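Local coordinates for ABC transporter, substrate binding protein (Mannopine) (Agrobacterium fabrum, PDB 5L9S) that serves as the periplasmic substrate-binding protein of an ABC transporter, probably for the opine mannopine, here in its open, unliganded form, at residues Leu112-Leu117 with Lys223-Tyr228; Leu211-Lys215 with Ala290-Ser294; Tyr228-Val234 with Arg301-Pro305. One frame throughout, in Å; residues are numbered along the deposited sequence.

The three contacts form a compact group: the centres of contact 1 and contact 2 are about 10 Å apart, those of contact 2 and contact 3 about 13 Å, and those of contact 1 and contact 3 about 15 Å. Contact 1 pairs strands 103-116 and 224-240; contact 3 continues along 224-240, past a corner, to the segment between helices 295-300 and 307-325. Contact 2 sets helix 211-219 against the loop before helix 295-300. In sequence, contact 2 interleaves with both others, whereas contact 1 closes where contact 3 opens. Strand 224-240 is shared by contacts 1 and 3, and its W226 and Y228 pack on contact 2, probably near the hinge between lobes that close around substrate.

Contact 1. Residues Leu112-Leu117 with Lys223-Tyr228; sequences LLAYKL and KIGWSY. With ACT (acetate ion), chain C.
The ring of Y115 lies over the backbone of G225, whose carbonyl carbon is 3.6 Å above the ring plane and offset toward its rim. A chi1 of 50° sets CG of Y115 between its own backbone N and carbonyl carbon, folding the ring across the partner strand, where a glycine with no side chain lets it settle on the main chain. This is the tight part of the antiparallel pairing: G225 N donates to Y115 O at 2.9 Å, while Y115 N returns a bond to G225 O. Toward L112 a water bridges L113 N and S227 O, donating to the latter at 2.7 Å. L112 CD2 reaches W226 CD1 at 3.8 Å and Y228 CD1 at 3.7 Å; those two rings are tied by W226 NE1 donating in its ring plane to Y228 OH. The opposite end, at L117 and K223, is by contrast exposed to solvent. Near it Y115 OH donates to OXT of an acetate, probably from the crystallisation liquor, at 2.9 Å. Helices 192-200 and 211-219 touch I224, the latter also W226, and strand 206-210 pairs with the other edge of strand 103-116.

Contact 2. Residues Leu211-Lys215 with Ala290-Ser294; sequences LTRAK and ATLPS
K215 reaches T291 through a chain that stays extended at chi2 and chi3 and then bends at chi4 (72°), turning NZ toward the carbonyl of the loop residue. L211, one helical turn earlier, has chi1 at -174°, which sends its branch to the same carbonyl. Two residues of one helix therefore address T291 O: K215 NZ donates to it in a weak hydrogen bond of 3.2 Å, and L211 CD2 packs against it at 3.4 Å. The lysine methylenes cross the threonine side chain at a slant, with K215 CG 3.7 Å from T291 CB, while T291 OG1 is hydrogen-bonded to A288 O of the preceding helix 286-289. Helix 211-219 belongs to a beta-alpha-beta unit, connecting strand 206-210 to strand 224-240, and strand 103-116 runs between those two strands in the sheet. The loop that meets it joins helices 286-289 and 295-300. Here L292 turns roughly perpendicular to K215, its CD2 lying 3.4 Å from K215 NZ, so the ammonium has an apolar neighbour beside its carbonyl partner. L211 and P293 pass with their side chains pointing opposite ways, L211 CD2 being 4.1 Å from P293 CD.

Contact 3. Residues Tyr228-Val234 with Arg301-Pro305; sequences YDGAFLV and RIIVP
A type II beta turn from Y228 to A231 breaks strand 224-240, and the chain leaving it picks up the 301-305 segment at a single backbone bridge, F232 with I303. Strands crossing between the two lobes commonly form the hinge in periplasmic binding proteins, and this corner of strand 224-240 probably lies in or near it. The two chains run in the same direction here. I303 N donates to A231 O at 2.7 Å, almost perfectly straight at 177°, and I303 O accepts L233 N at 3.0 Å. At the turn, G230 N donates to R301 O. R301 bends at chi3 (-73°), bringing one face of its guanidinium over D229 N. Its NH1 forms a rather long salt bridge with D229 OD2 at 3.5 Å, the carboxylate and guanidinium planes standing 71° apart. A water in the guanidinium plane accepts from R301 NH2 at 2.9 Å. Apolar groups fill in beyond: I302 CG1 touches A231 CB, I302 CG2 lies 3.6 Å from L233 CB, and F232 CD1 lies 3.6 Å from I303 CB. The backbone of F232 is also hydrogen-bonded to T111 of strand 103-116. At the far end, P305 CD rests 3.3 Å from L233 O.

Contact 1. Residues Leu112-Leu117 with Lys223-Tyr228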
loop_
_atom_site.group_PDB
_atom_site.type_symbol
_atom_site.label_atom_id
_atom_site.label_comp_id
_atom_site.label_asym_id
_atom_site.label_seq_id
_atom_site.Cartn_x
_atom_site.Cartn_y
_atom_site.Cartn_z
ATOM N N LEU A 112 -6.063 -4.944 6.615
ATOM C CA LEU A 112 -6.708 -4.778 7.899
ATOM C C LEU A 112 -7.424 -6.017 8.394
ATOM O O LEU A 112 -7.474 -7.040 7.709
ATOM C CB LEU A 112 -7.704 -3.580 7.844
ATOM C CG LEU A 112 -8.552 -3.305 6.581
ATOM C CD1 LEU A 112 -9.414 -4.508 6.157
ATOM C CD2 LEU A 112 -9.422 -2.140 6.811
ATOM N N LEU A 113 -8.015 -5.879 9.579
ATOM C CA LEU A 113 -8.804 -6.869 10.253
ATOM C C LEU A 113 -10.192 -6.820 9.651
ATOM O O LEU A 113 -10.855 -5.786 9.689
ATOM C CB LEU A 113 -8.853 -6.534 11.761
ATOM C CG LEU A 113 -9.798 -7.372 12.636
ATOM C CD1 LEU A 113 -9.363 -8.780 12.710
ATOM C CD2 LEU A 113 -9.853 -6.828 13.998
ATOM N N ALA A 114 -10.607 -7.927 9.063
ATOM C CA ALA A 114 -11.921 -8.104 8.478
ATOM C C ALA A 114 -12.526 -9.334 9.164
ATOM O O ALA A 114 -11.797 -10.233 9.610
ATOM C CB ALA A 114 -11.802 -8.326 6.991
ATOM N N TYR A 115 -13.854 -9.337 9.305
ATOM C CA TYR A 115 -14.598 -10.387 9.989
ATOM C C TYR A 115 -15.979 -10.648 9.371
ATOM O O TYR A 115 -16.559 -9.752 8.743
ATOM C CB TYR A 115 -14.748 -10.004 11.485
ATOM C CG TYR A 115 -15.260 -8.596 11.684
ATOM C CD1 TYR A 115 -16.613 -8.301 11.552
ATOM C CD2 TYR A 115 -14.388 -7.546 11.952
ATOM C CE1 TYR A 115 -17.080 -6.995 11.644
ATOM C CE2 TYR A 115 -14.847 -6.230 12.056
ATOM C CZ TYR A 115 -16.201 -5.963 11.924
ATOM O OH TYR A 115 -16.681 -4.675 12.018
ATOM N N LYS A 116 -16.528 -11.866 9.593
ATOM C CA LYS A 116 -17.915 -12.174 9.199
ATOM C C LYS A 116 -18.795 -11.628 10.314
ATOM O O LYS A 116 -18.486 -11.849 11.486
ATOM C CB LYS A 116 -18.168 -13.690 9.050
ATOM C CG LYS A 116 -19.534 -14.011 8.446
ATOM C CD LYS A 116 -19.720 -15.456 8.194
ATOM C CE LYS A 116 -21.151 -15.798 7.841
ATOM N NZ LYS A 116 -21.328 -17.257 7.598
ATOM N N LEU A 117 -19.864 -10.906 9.967
ATOM C CA LEU A 117 -20.774 -10.346 10.967
ATOM C C LEU A 117 -21.516 -11.456 11.700
ATOM O O LEU A 117 -22.097 -12.343 11.066
ATOM C CB LEU A 117 -21.763 -9.332 10.362
ATOM C CG LEU A 117 -21.210 -8.223 9.455
ATOM C CD1 LEU A 117 -22.341 -7.427 8.845
ATOM C CD2 LEU A 117 -20.305 -7.287 10.206
ATOM N N LYS A 223 -21.906 -10.659 4.331
ATOM C CA LYS A 223 -22.006 -10.149 5.685
ATOM C C LYS A 223 -20.582 -10.004 6.276
ATOM O O LYS A 223 -20.194 -10.732 7.182
ATOM C CB LYS A 223 -22.909 -11.098 6.506
ATOM C CG LYS A 223 -24.372 -10.657 6.633
ATOM C CD LYS A 223 -25.121 -10.566 5.305
ATOM C CE LYS A 223 -26.242 -9.558 5.360
ATOM N NZ LYS A 223 -26.762 -9.269 4.002
ATOM N N ILE A 224 -19.813 -9.056 5.729
ATOM C CA ILE A 224 -18.450 -8.750 6.117
ATOM C C ILE A 224 -18.339 -7.328 6.649
ATOM O O ILE A 224 -18.984 -6.406 6.145
ATOM C CB ILE A 224 -17.444 -9.009 4.929
ATOM C CG1 ILE A 224 -15.955 -8.961 5.407
ATOM C CG2 ILE A 224 -17.695 -8.101 3.715
ATOM C CD1 ILE A 224 -14.928 -9.416 4.455
ATOM N N GLY A 225 -17.487 -7.184 7.647
ATOM C CA GLY A 225 -17.125 -5.914 8.237
ATOM C C GLY A 225 -15.617 -5.815 8.346
ATOM O O GLY A 225 -14.905 -6.789 8.118
ATOM N N TRP A 226 -15.118 -4.646 8.702
ATOM C CA TRP A 226 -13.692 -4.467 8.907
ATOM C C TRP A 226 -13.439 -3.364 9.889
ATOM O O TRP A 226 -14.346 -2.569 10.176
ATOM C CB TRP A 226 -12.912 -4.257 7.590
ATOM C CG TRP A 226 -13.452 -3.167 6.718
ATOM C CD1 TRP A 226 -13.183 -1.835 6.796
ATOM C CD2 TRP A 226 -14.352 -3.331 5.617
ATOM N NE1 TRP A 226 -13.874 -1.153 5.816
ATOM C CE2 TRP A 226 -14.593 -2.049 5.076
ATOM C CE3 TRP A 226 -14.997 -4.438 5.045
ATOM C CZ2 TRP A 226 -15.419 -1.850 3.974
ATOM C CZ3 TRP A 226 -15.843 -4.233 3.972
ATOM C CH2 TRP A 226 -16.045 -2.955 3.448
ATOM N N SER A 227 -12.209 -3.331 10.432
ATOM C CA SER A 227 -11.796 -2.296 11.370
ATOM C C SER A 227 -10.514 -1.579 10.903
ATOM O O SER A 227 -9.586 -2.237 10.433
ATOM C CB SER A 227 -11.625 -2.905 12.756
ATOM O OG SER A 227 -11.035 -1.937 13.598
ATOM N N TYR A 228 -10.455 -0.241 11.055
ATOM C CA TYR A 228 -9.259 0.554 10.698
ATOM C C TYR A 228 -8.259 0.654 11.831
ATOM O O TYR A 228 -7.204 1.234 11.628
ATOM C CB TYR A 228 -9.609 1.964 10.164
ATOM C CG TYR A 228 -10.534 1.940 8.971
ATOM C CD1 TYR A 228 -10.145 1.347 7.771
ATOM C CD2 TYR A 228 -11.800 2.501 9.041
ATOM C CE1 TYR A 228 -11.021 1.267 6.691
ATOM C CE2 TYR A 228 -12.680 2.425 7.972
ATOM C CZ TYR A 228 -12.286 1.813 6.797
ATOM O OH TYR A 228 -13.172 1.751 5.751
HETATM C C ACT C . -20.027 -3.912 11.797
HETATM O O ACT C . -19.508 -3.872 10.631
HETATM O OXT ACT C . -19.484 -4.410 12.832
HETATM C CH3 ACT C . -21.445 -3.295 11.981
HETATM O O HOH W 1 -7.110 -3.187 10.972
#

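Contact 2. Residues Leu211-Lys215 with Ala290-Ser294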
loop_
_atom_site.group_PDB
_atom_site.type_symbol
_atom_site.label_atom_id
_atom_site.label_comp_id
_atom_site.label_asym_id
_atom_site.label_seq_id
_atom_site.Cartn_x
_atom_site.Cartn_y
_atom_site.Cartn_z
ATOM N N LEU A 211 -8.200 -4.489 2.114
ATOM C CA LEU A 211 -9.443 -3.713 2.044
ATOM C C LEU A 211 -10.139 -3.840 0.676
ATOM O O LEU A 211 -11.357 -3.940 0.634
ATOM C CB LEU A 211 -9.219 -2.241 2.405
ATOM C CG LEU A 211 -10.460 -1.325 2.516
ATOM C CD1 LEU A 211 -11.562 -1.952 3.362
ATOM C CD2 LEU A 211 -10.079 0.021 3.052
ATOM N N THR A 212 -9.368 -3.897 -0.409
ATOM C CA THR A 212 -9.857 -4.072 -1.786
ATOM C C THR A 212 -10.722 -5.338 -1.923
ATOM O O THR A 212 -11.813 -5.280 -2.510
ATOM C CB THR A 212 -8.658 -4.034 -2.759
ATOM O OG1 THR A 212 -8.206 -2.686 -2.815
ATOM C CG2 THR A 212 -9.000 -4.494 -4.175
ATOM N N ARG A 213 -10.234 -6.458 -1.365
ATOM C CA ARG A 213 -10.930 -7.746 -1.404
ATOM C C ARG A 213 -12.121 -7.792 -0.421
ATOM O O ARG A 213 -13.113 -8.438 -0.732
ATOM C CB ARG A 213 -9.958 -8.943 -1.216
ATOM C CG ARG A 213 -8.713 -8.975 -2.121
ATOM C CD ARG A 213 -8.945 -8.580 -3.576
ATOM N NE ARG A 213 -9.316 -9.711 -4.434
ATOM C CZ ARG A 213 -8.520 -10.286 -5.336
ATOM N NH1 ARG A 213 -8.969 -11.277 -6.083
ATOM N NH2 ARG A 213 -7.298 -9.817 -5.548
ATOM N N ALA A 214 -12.045 -7.077 0.728
ATOM C CA ALA A 214 -13.134 -6.976 1.698
ATOM C C ALA A 214 -14.284 -6.173 1.101
ATOM O O ALA A 214 -15.437 -6.548 1.272
ATOM C CB ALA A 214 -12.635 -6.330 2.976
ATOM N N LYS A 215 -13.965 -5.080 0.385
ATOM C CA LYS A 215 -14.896 -4.201 -0.337
ATOM C C LYS A 215 -15.673 -4.979 -1.367
ATOM O O LYS A 215 -16.885 -4.789 -1.479
ATOM C CB LYS A 215 -14.110 -3.121 -1.082
ATOM C CG LYS A 215 -14.094 -1.782 -0.420
ATOM C CD LYS A 215 -13.680 -0.716 -1.435
ATOM C CE LYS A 215 -13.032 0.482 -0.791
ATOM N NZ LYS A 215 -11.656 0.230 -0.275
ATOM N N ALA A 290 -17.325 5.800 2.229
ATOM C CA ALA A 290 -17.948 4.815 3.111
ATOM C C ALA A 290 -17.094 3.557 3.340
ATOM O O ALA A 290 -17.180 2.956 4.404
ATOM C CB ALA A 290 -19.287 4.405 2.538
ATOM N N THR A 291 -16.304 3.142 2.346
ATOM C CA THR A 291 -15.493 1.938 2.445
ATOM C C THR A 291 -13.986 2.232 2.582
ATOM O O THR A 291 -13.172 1.339 2.344
ATOM C CB THR A 291 -15.818 1.000 1.261
ATOM O OG1 THR A 291 -15.662 1.691 0.029
ATOM C CG2 THR A 291 -17.215 0.447 1.312
ATOM N N LEU A 292 -13.600 3.464 2.970
ATOM C CA LEU A 292 -12.189 3.845 3.076
ATOM C C LEU A 292 -11.915 4.536 4.392
ATOM O O LEU A 292 -12.832 5.172 4.906
ATOM C CB LEU A 292 -11.791 4.772 1.908
ATOM C CG LEU A 292 -11.744 4.121 0.529
ATOM C CD1 LEU A 292 -11.903 5.116 -0.553
ATOM C CD2 LEU A 292 -10.488 3.359 0.322
ATOM N N PRO A 293 -10.674 4.468 4.953
ATOM C CA PRO A 293 -10.420 5.187 6.214
ATOM C C PRO A 293 -10.485 6.711 6.001
ATOM O O PRO A 293 -10.170 7.261 4.923
ATOM C CB PRO A 293 -8.992 4.762 6.582
ATOM C CG PRO A 293 -8.352 4.419 5.271
ATOM C CD PRO A 293 -9.455 3.761 4.485
ATOM N N SER A 294 -10.895 7.422 7.034
ATOM C CA SER A 294 -10.934 8.880 6.986
ATOM C C SER A 294 -9.495 9.403 7.181
ATOM O O SER A 294 -8.617 8.607 7.513
ATOM C CB SER A 294 -11.834 9.388 8.104
ATOM O OG SER A 294 -11.188 9.130 9.338
#

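Contact 3. Residues Tyr228-Val234 with Arg301-Pro305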
loop_
_atom_site.group_PDB
_atom_site.type_symbol
_atom_site.label_atom_id
_atom_site.label_comp_id
_atom_site.label_asym_id
_atom_site.label_seq_id
_atom_site.Cartn_x
_atom_site.Cartn_y
_atom_site.Cartn_z
ATOM N N TYR A 228 -10.455 -0.241 11.055
ATOM C CA TYR A 228 -9.259 0.554 10.698
ATOM C C TYR A 228 -8.259 0.654 11.831
ATOM O O TYR A 228 -7.204 1.234 11.628
ATOM C CB TYR A 228 -9.609 1.964 10.164
ATOM C CG TYR A 228 -10.534 1.940 8.971
ATOM C CD1 TYR A 228 -10.145 1.347 7.771
ATOM C CD2 TYR A 228 -11.800 2.501 9.041
ATOM C CE1 TYR A 228 -11.021 1.267 6.691
ATOM C CE2 TYR A 228 -12.680 2.425 7.972
ATOM C CZ TYR A 228 -12.286 1.813 6.797
ATOM O OH TYR A 228 -13.172 1.751 5.751
ATOM N N ASP A 229 -8.569 0.085 13.004
ATOM C CA ASP A 229 -7.693 0.086 14.167
ATOM C C ASP A 229 -6.509 -0.854 13.881
ATOM O O ASP A 229 -6.702 -2.068 13.648
ATOM C CB ASP A 229 -8.463 -0.351 15.419
ATOM C CG ASP A 229 -7.779 -0.001 16.716
ATOM O OD1 ASP A 229 -6.958 -0.821 17.189
ATOM O OD2 ASP A 229 -8.134 1.050 17.308
ATOM N N GLY A 230 -5.312 -0.251 13.813
ATOM C CA GLY A 230 -4.070 -0.940 13.507
ATOM C C GLY A 230 -3.968 -1.423 12.071
ATOM O O GLY A 230 -3.162 -2.316 11.778
ATOM N N ALA A 231 -4.775 -0.837 11.153
ATOM C CA ALA A 231 -4.722 -1.198 9.730
ATOM C C ALA A 231 -3.373 -0.777 9.145
ATOM O O ALA A 231 -2.824 0.241 9.540
ATOM C CB ALA A 231 -5.847 -0.508 8.971
ATOM N N PHE A 232 -2.823 -1.574 8.238
ATOM C CA PHE A 232 -1.546 -1.266 7.612
ATOM C C PHE A 232 -1.765 -0.536 6.280
ATOM O O PHE A 232 -2.324 -1.109 5.337
ATOM C CB PHE A 232 -0.691 -2.535 7.478
ATOM C CG PHE A 232 -0.497 -3.261 8.793
ATOM C CD1 PHE A 232 0.516 -2.886 9.678
ATOM C CD2 PHE A 232 -1.323 -4.326 9.149
ATOM C CE1 PHE A 232 0.673 -3.535 10.909
ATOM C CE2 PHE A 232 -1.152 -4.984 10.378
ATOM C CZ PHE A 232 -0.167 -4.575 11.252
ATOM N N LEU A 233 -1.363 0.745 6.225
ATOM C CA LEU A 233 -1.486 1.581 5.018
ATOM C C LEU A 233 -0.190 1.610 4.267
ATOM O O LEU A 233 0.754 2.256 4.698
ATOM C CB LEU A 233 -1.963 2.994 5.358
ATOM C CG LEU A 233 -2.510 3.814 4.194
ATOM C CD1 LEU A 233 -3.845 3.289 3.704
ATOM C CD2 LEU A 233 -2.623 5.262 4.571
ATOM N N VAL A 234 -0.119 0.839 3.183
ATOM C CA VAL A 234 1.082 0.669 2.360
ATOM C C VAL A 234 0.737 1.045 0.936
ATOM O O VAL A 234 -0.238 0.545 0.376
ATOM C CB VAL A 234 1.645 -0.795 2.448
ATOM C CG1 VAL A 234 2.963 -0.941 1.688
ATOM C CG2 VAL A 234 1.836 -1.240 3.897
ATOM N N ARG A 301 -4.994 5.994 14.008
ATOM C CA ARG A 301 -5.143 4.551 14.269
ATOM C C ARG A 301 -4.370 3.634 13.309
ATOM O O ARG A 301 -4.099 2.483 13.666
ATOM C CB ARG A 301 -6.623 4.143 14.242
ATOM C CG ARG A 301 -7.526 4.948 15.129
ATOM C CD ARG A 301 -8.739 4.163 15.525
ATOM N NE ARG A 301 -9.656 4.018 14.402
ATOM C CZ ARG A 301 -10.639 3.123 14.358
ATOM N NH1 ARG A 301 -10.840 2.292 15.379
ATOM N NH2 ARG A 301 -11.438 3.060 13.304
ATOM N N ILE A 302 -4.104 4.106 12.084
ATOM C CA ILE A 302 -3.409 3.331 11.059
ATOM C C ILE A 302 -1.897 3.188 11.370
ATOM O O ILE A 302 -1.288 4.051 12.012
ATOM C CB ILE A 302 -3.709 3.927 9.625
ATOM C CG1 ILE A 302 -4.824 3.203 8.907
ATOM C CG2 ILE A 302 -2.497 4.031 8.714
ATOM C CD1 ILE A 302 -6.139 3.744 9.172
ATOM N N ILE A 303 -1.310 2.094 10.883
ATOM C CA ILE A 303 0.118 1.795 10.981
ATOM C C ILE A 303 0.768 2.094 9.618
ATOM O O ILE A 303 0.338 1.589 8.576
ATOM C CB ILE A 303 0.380 0.316 11.412
ATOM C CG1 ILE A 303 -0.441 -0.114 12.668
ATOM C CG2 ILE A 303 1.869 0.034 11.577
ATOM C CD1 ILE A 303 -0.276 0.657 13.862
ATOM N N VAL A 304 1.799 2.897 9.642
ATOM C CA VAL A 304 2.541 3.258 8.439
ATOM C C VAL A 304 3.894 2.535 8.470
ATOM O O VAL A 304 4.491 2.457 9.546
ATOM C CB VAL A 304 2.584 4.798 8.248
ATOM C CG1 VAL A 304 3.940 5.296 7.761
ATOM C CG2 VAL A 304 1.451 5.263 7.332
ATOM N N PRO A 305 4.348 1.900 7.358
ATOM C CA PRO A 305 5.606 1.131 7.426
ATOM C C PRO A 305 6.873 1.954 7.679
ATOM O O PRO A 305 6.959 3.112 7.256
ATOM C CB PRO A 305 5.673 0.466 6.034
ATOM C CG PRO A 305 4.912 1.386 5.137
ATOM C CD PRO A 305 3.767 1.850 5.995
HETATM O O HOH W 2 -13.284 1.140 12.132
#